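Ral guanine nucleotide dissociation stimulator-like 2 (Mus musculus, PDB 4JGW) probably acts as a guanine nucleotide exchange factor for small G proteins and associates in vitro with GTP-bound Rap1A and H-Ras. Local coordinates at residues A102-P107 against E145-R150; F201-L206 against A298-L303. All blocks are in the same frame, centred on the assembly; numbering follows the deposited sequence.

Interaction 1. Residues A102-P107 against E145-R150; sequences ALESYP and ESFLLR. Unlike the reference sequence in segment 102-107: Y106 (reference His).
E104 reaches across to F147 and R150 and ties the loop between helices 89-101 and 108-128 to helix 138-151 in the all-helical part of the N-terminal Ras-GEF (REM) region. The tight side is the one against F147. CG of E104 lies at the rim of the F147 ring, near its plane and 3.6 Å from CE1, while the carboxylate is turned 70° from that ring. F147 is buried, and its phenyl also touches L111 and T115 of helix 108-128, a place that suits a large flat hydrocarbon; with CG anti to the backbone N (chi1 156°), the ring is carried toward the loop although its CB is not aimed there. The solvent side belongs to the exposed R150, held by charge more than by close packing; its long chain bends at chi3 (55°) and crosses E104 at about a right angle. A glutamate suits the loop position because its CG methylene can meet the edge of the phenyl while its charge goes on to the arginine. R150 and E104 form a salt bridge, gripped side-on, with a weak further bond from R150 NH2 to E104 OE1. E104 OE2 lies in the R150 guanidinium plane and takes NE at 2.8 Å on its syn lone pair, with NH2 at 3.2 Å tilted out of the carboxylate plane.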
loop_
_atom_site.group_PDB
_atom_site.type_symbol
_atom_site.label_atom_id
_atom_site.label_comp_id
_atom_site.label_asym_id
_atom_site.label_seq_id
_atom_site.Cartn_x
_atom_site.Cartn_y
_atom_site.Cartn_z
ATOM N N ALA A 102 -16.804 16.575 -27.074
ATOM C CA ALA A 102 -17.592 17.802 -26.943
ATOM C C ALA A 102 -16.742 19.049 -27.201
ATOM O O ALA A 102 -17.208 20.182 -27.032
ATOM C CB ALA A 102 -18.237 17.872 -25.566
ATOM N N LEU A 103 -15.500 18.828 -27.624
ATOM C CA LEU A 103 -14.534 19.898 -27.810
ATOM C C LEU A 103 -13.958 19.895 -29.228
ATOM O O LEU A 103 -13.012 20.627 -29.527
ATOM C CB LEU A 103 -13.418 19.765 -26.771
ATOM C CG LEU A 103 -13.129 20.972 -25.873
ATOM C CD1 LEU A 103 -14.300 21.264 -24.942
ATOM C CD2 LEU A 103 -11.881 20.714 -25.062
ATOM N N GLU A 104 -14.545 19.072 -30.096
ATOM C CA GLU A 104 -14.119 18.962 -31.493
ATOM C C GLU A 104 -14.506 20.171 -32.348
ATOM O O GLU A 104 -13.854 20.453 -33.357
ATOM C CB GLU A 104 -14.658 17.672 -32.121
ATOM C CG GLU A 104 -13.795 16.446 -31.856
ATOM C CD GLU A 104 -14.394 15.170 -32.420
ATOM O OE1 GLU A 104 -15.381 14.666 -31.844
ATOM O OE2 GLU A 104 -13.871 14.667 -33.436
ATOM N N SER A 105 -15.562 20.875 -31.944
ATOM C CA SER A 105 -16.025 22.073 -32.655
ATOM C C SER A 105 -15.269 23.336 -32.241
ATOM O O SER A 105 -15.400 24.382 -32.884
ATOM C CB SER A 105 -17.528 22.277 -32.446
ATOM O OG SER A 105 -18.279 21.317 -33.169
ATOM N N TYR A 106 -14.482 23.227 -31.173
ATOM C CA TYR A 106 -13.706 24.348 -30.632
ATOM C C TYR A 106 -12.581 24.789 -31.574
ATOM O O TYR A 106 -12.131 23.998 -32.407
ATOM C CB TYR A 106 -13.129 23.967 -29.263
ATOM C CG TYR A 106 -14.094 24.121 -28.106
ATOM C CD1 TYR A 106 -15.295 23.412 -28.067
ATOM C CD2 TYR A 106 -13.794 24.964 -27.038
ATOM C CE1 TYR A 106 -16.177 23.549 -27.003
ATOM C CE2 TYR A 106 -14.666 25.106 -25.967
ATOM C CZ TYR A 106 -15.854 24.397 -25.956
ATOM O OH TYR A 106 -16.720 24.538 -24.897
ATOM N N PRO A 107 -12.135 26.059 -31.455
ATOM C CA PRO A 107 -11.007 26.561 -32.251
ATOM C C PRO A 107 -9.721 25.759 -32.015
ATOM O O PRO A 107 -9.465 25.340 -30.884
ATOM C CB PRO A 107 -10.838 28.009 -31.764
ATOM C CG PRO A 107 -11.620 28.105 -30.502
ATOM C CD PRO A 107 -12.739 27.132 -30.645
ATOM N N GLU A 145 -8.596 7.043 -30.134
ATOM C CA GLU A 145 -7.726 7.093 -31.312
ATOM C C GLU A 145 -8.452 7.509 -32.596
ATOM O O GLU A 145 -7.825 8.015 -33.526
ATOM C CB GLU A 145 -6.926 5.790 -31.491
ATOM C CG GLU A 145 -7.613 4.668 -32.261
ATOM C CD GLU A 145 -6.655 3.531 -32.598
ATOM O OE1 GLU A 145 -6.237 2.802 -31.671
ATOM O OE2 GLU A 145 -6.322 3.366 -33.792
ATOM N N SER A 146 -9.771 7.311 -32.630
ATOM C CA SER A 146 -10.595 7.815 -33.728
ATOM C C SER A 146 -10.751 9.329 -33.624
ATOM O O SER A 146 -10.872 10.012 -34.638
ATOM C CB SER A 146 -11.967 7.137 -33.753
ATOM O OG SER A 146 -12.746 7.506 -32.627
ATOM N N PHE A 147 -10.747 9.841 -32.393
ATOM C CA PHE A 147 -10.806 11.280 -32.134
ATOM C C PHE A 147 -9.530 11.986 -32.591
ATOM O O PHE A 147 -9.586 13.094 -33.132
ATOM C CB PHE A 147 -11.071 11.548 -30.644
ATOM C CG PHE A 147 -10.605 12.900 -30.171
ATOM C CD1 PHE A 147 -11.401 14.029 -30.342
ATOM C CD2 PHE A 147 -9.365 13.046 -29.553
ATOM C CE1 PHE A 147 -10.969 15.280 -29.909
ATOM C CE2 PHE A 147 -8.925 14.293 -29.119
ATOM C CZ PHE A 147 -9.728 15.411 -29.297
ATOM N N LEU A 148 -8.390 11.336 -32.367
ATOM C CA LEU A 148 -7.076 11.896 -32.692
ATOM C C LEU A 148 -6.830 11.985 -34.198
ATOM O O LEU A 148 -6.293 12.983 -34.684
ATOM C CB LEU A 148 -5.963 11.085 -32.015
ATOM C CG LEU A 148 -5.862 11.165 -30.487
ATOM C CD1 LEU A 148 -5.166 9.940 -29.924
ATOM C CD2 LEU A 148 -5.152 12.440 -30.042
ATOM N N LEU A 149 -7.223 10.938 -34.923
ATOM C CA LEU A 149 -7.088 10.893 -36.381
ATOM C C LEU A 149 -8.085 11.822 -37.069
ATOM O O LEU A 149 -7.794 12.378 -38.128
ATOM C CB LEU A 149 -7.259 9.457 -36.894
ATOM C CG LEU A 149 -6.033 8.543 -37.031
ATOM C CD1 LEU A 149 -5.377 8.218 -35.690
ATOM C CD2 LEU A 149 -6.422 7.259 -37.750
ATOM N N ARG A 150 -9.253 11.981 -36.452
ATOM C CA ARG A 150 -10.320 12.846 -36.955
ATOM C C ARG A 150 -9.946 14.324 -36.845
ATOM O O ARG A 150 -10.317 15.129 -37.702
ATOM C CB ARG A 150 -11.601 12.575 -36.169
ATOM C CG ARG A 150 -12.899 12.828 -36.912
ATOM C CD ARG A 150 -14.018 11.990 -36.302
ATOM N NE ARG A 150 -14.156 12.216 -34.862
ATOM C CZ ARG A 150 -14.475 11.276 -33.974
ATOM N NH1 ARG A 150 -14.685 10.022 -34.359
ATOM N NH2 ARG A 150 -14.573 11.589 -32.688
#

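Interaction 2. Residues F201-L206 against A298-L303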
loop_
_atom_site.group_PDB
_atom_site.type_symbol
_atom_site.label_atom_id
_atom_site.label_comp_id
_atom_site.label_asym_id
_atom_site.label_seq_id
_atom_site.Cartn_x
_atom_site.Cartn_y
_atom_site.Cartn_z
ATOM N N PHE A 201 19.131 -23.215 10.332
ATOM C CA PHE A 201 19.635 -22.066 9.579
ATOM C C PHE A 201 20.050 -20.933 10.510
ATOM O O PHE A 201 19.562 -20.836 11.633
ATOM C CB PHE A 201 18.582 -21.562 8.591
ATOM C CG PHE A 201 18.003 -22.636 7.711
ATOM C CD1 PHE A 201 16.720 -23.120 7.944
ATOM C CD2 PHE A 201 18.738 -23.159 6.651
ATOM C CE1 PHE A 201 16.175 -24.112 7.135
ATOM C CE2 PHE A 201 18.204 -24.149 5.832
ATOM C CZ PHE A 201 16.919 -24.630 6.075
ATOM N N LEU A 202 20.955 -20.080 10.040
ATOM C CA LEU A 202 21.362 -18.903 10.799
ATOM C C LEU A 202 20.252 -17.852 10.789
ATOM O O LEU A 202 19.545 -17.697 9.789
ATOM C CB LEU A 202 22.679 -18.334 10.252
ATOM C CG LEU A 202 23.952 -19.132 10.575
ATOM C CD1 LEU A 202 25.078 -18.794 9.607
ATOM C CD2 LEU A 202 24.402 -18.916 12.018
ATOM N N ALA A 203 20.101 -17.146 11.908
ATOM C CA ALA A 203 18.978 -16.226 12.117
ATOM C C ALA A 203 18.967 -15.049 11.146
ATOM O O ALA A 203 17.908 -14.668 10.647
ATOM C CB ALA A 203 18.954 -15.732 13.550
ATOM N N ASP A 204 20.142 -14.479 10.888
ATOM C CA ASP A 204 20.273 -13.386 9.925
ATOM C C ASP A 204 19.903 -13.834 8.511
ATOM O O ASP A 204 19.284 -13.077 7.763
ATOM C CB ASP A 204 21.678 -12.764 9.967
ATOM C CG ASP A 204 22.789 -13.791 9.805
ATOM O OD1 ASP A 204 22.768 -14.823 10.514
ATOM O OD2 ASP A 204 23.696 -13.555 8.977
ATOM N N HIS A 205 20.258 -15.070 8.162
ATOM C CA HIS A 205 19.902 -15.640 6.860
ATOM C C HIS A 205 18.395 -15.836 6.723
ATOM O O HIS A 205 17.821 -15.567 5.666
ATOM C CB HIS A 205 20.623 -16.971 6.617
ATOM C CG HIS A 205 22.099 -16.839 6.406
ATOM N ND1 HIS A 205 22.975 -17.882 6.620
ATOM C CD2 HIS A 205 22.857 -15.790 6.005
ATOM C CE1 HIS A 205 24.206 -17.484 6.356
ATOM N NE2 HIS A 205 24.163 -16.218 5.983
ATOM N N LEU A 206 17.765 -16.310 7.796
ATOM C CA LEU A 206 16.317 -16.487 7.833
ATOM C C LEU A 206 15.607 -15.150 7.640
ATOM O O LEU A 206 14.691 -15.046 6.829
ATOM C CB LEU A 206 15.884 -17.151 9.144
ATOM C CG LEU A 206 16.269 -18.623 9.331
ATOM C CD1 LEU A 206 16.393 -18.979 10.810
ATOM C CD2 LEU A 206 15.291 -19.555 8.621
ATOM N N ALA A 298 13.384 -12.266 14.620
ATOM C CA ALA A 298 12.631 -11.015 14.670
ATOM C C ALA A 298 13.568 -9.826 14.818
ATOM O O ALA A 298 13.361 -8.788 14.192
ATOM C CB ALA A 298 11.622 -11.043 15.807
ATOM N N GLU A 299 14.603 -9.989 15.639
ATOM C CA GLU A 299 15.616 -8.954 15.834
ATOM C C GLU A 299 16.412 -8.679 14.550
ATOM O O GLU A 299 16.694 -7.523 14.226
ATOM C CB GLU A 299 16.535 -9.318 17.009
ATOM C CG GLU A 299 17.674 -8.337 17.296
ATOM C CD GLU A 299 17.215 -6.974 17.812
ATOM O OE1 GLU A 299 15.994 -6.722 17.930
ATOM O OE2 GLU A 299 18.095 -6.136 18.096
ATOM N N GLU A 300 16.749 -9.739 13.817
ATOM C CA GLU A 300 17.476 -9.600 12.549
ATOM C C GLU A 300 16.609 -8.985 11.446
ATOM O O GLU A 300 17.121 -8.294 10.561
ATOM C CB GLU A 300 18.057 -10.941 12.091
ATOM C CG GLU A 300 19.126 -11.529 13.015
ATOM C CD GLU A 300 20.484 -10.843 12.902
ATOM O OE1 GLU A 300 20.675 -9.989 12.007
ATOM O OE2 GLU A 300 21.370 -11.167 13.720
ATOM N N CYS A 301 15.302 -9.240 11.508
ATOM C CA CYS A 301 14.334 -8.581 10.627
ATOM C C CYS A 301 14.286 -7.069 10.875
ATOM O O CYS A 301 14.190 -6.287 9.930
ATOM C CB CYS A 301 12.935 -9.184 10.807
ATOM S SG CYS A 301 12.700 -10.827 10.076
ATOM N N ARG A 302 14.361 -6.674 12.146
ATOM C CA ARG A 302 14.335 -5.266 12.542
ATOM C C ARG A 302 15.567 -4.518 12.042
ATOM O O ARG A 302 15.466 -3.370 11.603
ATOM C CB ARG A 302 14.233 -5.139 14.063
ATOM C CG ARG A 302 13.878 -3.740 14.559
ATOM C CD ARG A 302 14.170 -3.590 16.043
ATOM N NE ARG A 302 15.405 -2.852 16.305
ATOM C CZ ARG A 302 16.615 -3.396 16.387
ATOM N NH1 ARG A 302 16.778 -4.700 16.219
ATOM N NH2 ARG A 302 17.671 -2.634 16.633
ATOM N N LEU A 303 16.723 -5.178 12.114
ATOM C CA LEU A 303 17.983 -4.617 11.627
ATOM C C LEU A 303 17.948 -4.422 10.115
ATOM O O LEU A 303 18.595 -3.516 9.586
ATOM C CB LEU A 303 19.167 -5.508 12.027
ATOM C CG LEU A 303 19.495 -5.614 13.523
ATOM C CD1 LEU A 303 20.302 -6.874 13.821
ATOM C CD2 LEU A 303 20.228 -4.373 14.030
#
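Two helix ends meet here within the catalytic Ras-GEF (CDC25-homology) region: the first turn of helix 203-219 packs on the last turn of helix 284-303. The backbones come close, with the CA atoms of D204 and E300 5.4 Å apart, and small or slender groups fill the junction. A203, buried, presents only a methyl, and its CB lies 4.2 Å from CG of E300. E300 does most of the touching. Its CB points at the opposite helix, and E300 CG, anti to its own carbonyl carbon (chi1 -64°), sits 3.8 Å from the backbone N of D204. A bend at chi2 (-76°) then folds the carboxylate alongside D204, so that E300 OE1 comes within 3.6 Å of the D204 CB. A glutamate suits this partly exposed border because its methylenes can pack against backbone while its charged end stays near the surface. With approaches of this length and no polar bond between the segments, the contact is one of van der Waals packing. The two acids would be expected to disfavour each other mildly, since OD1 of D204 and OE2 of E300 are 5.1 Å apart. A203 also touches R296 and V297 of helix 284-303, L206 packs on I447 and W450 of helix 445-453, and C301 touches S309 and V310 of helix 307-318, so the contact sits between helices 445-453 and 307-318.

In the fold
Interaction 1 comes first along the chain and is complete before interaction 2 begins. Their centres lie about 59 Å apart on opposite sides of the chain's centre, and even their nearest atoms are about 47 Å from one another. They share no helix or sheet: interaction 1 lies in the N-terminal Ras-GEF region, interaction 2 in the Ras-GEF (CDC25-homology) region, which in this family carries the exchange activity. Each is a local contact within its own region: a loop against helix 138-151 in the first, helices 203-219 and 284-303 in the second. In this elongated, largely helical chain the link between the regions lies elsewhere, for example in the four-stranded sheet where strand 414-415 pairs with strand 46-54.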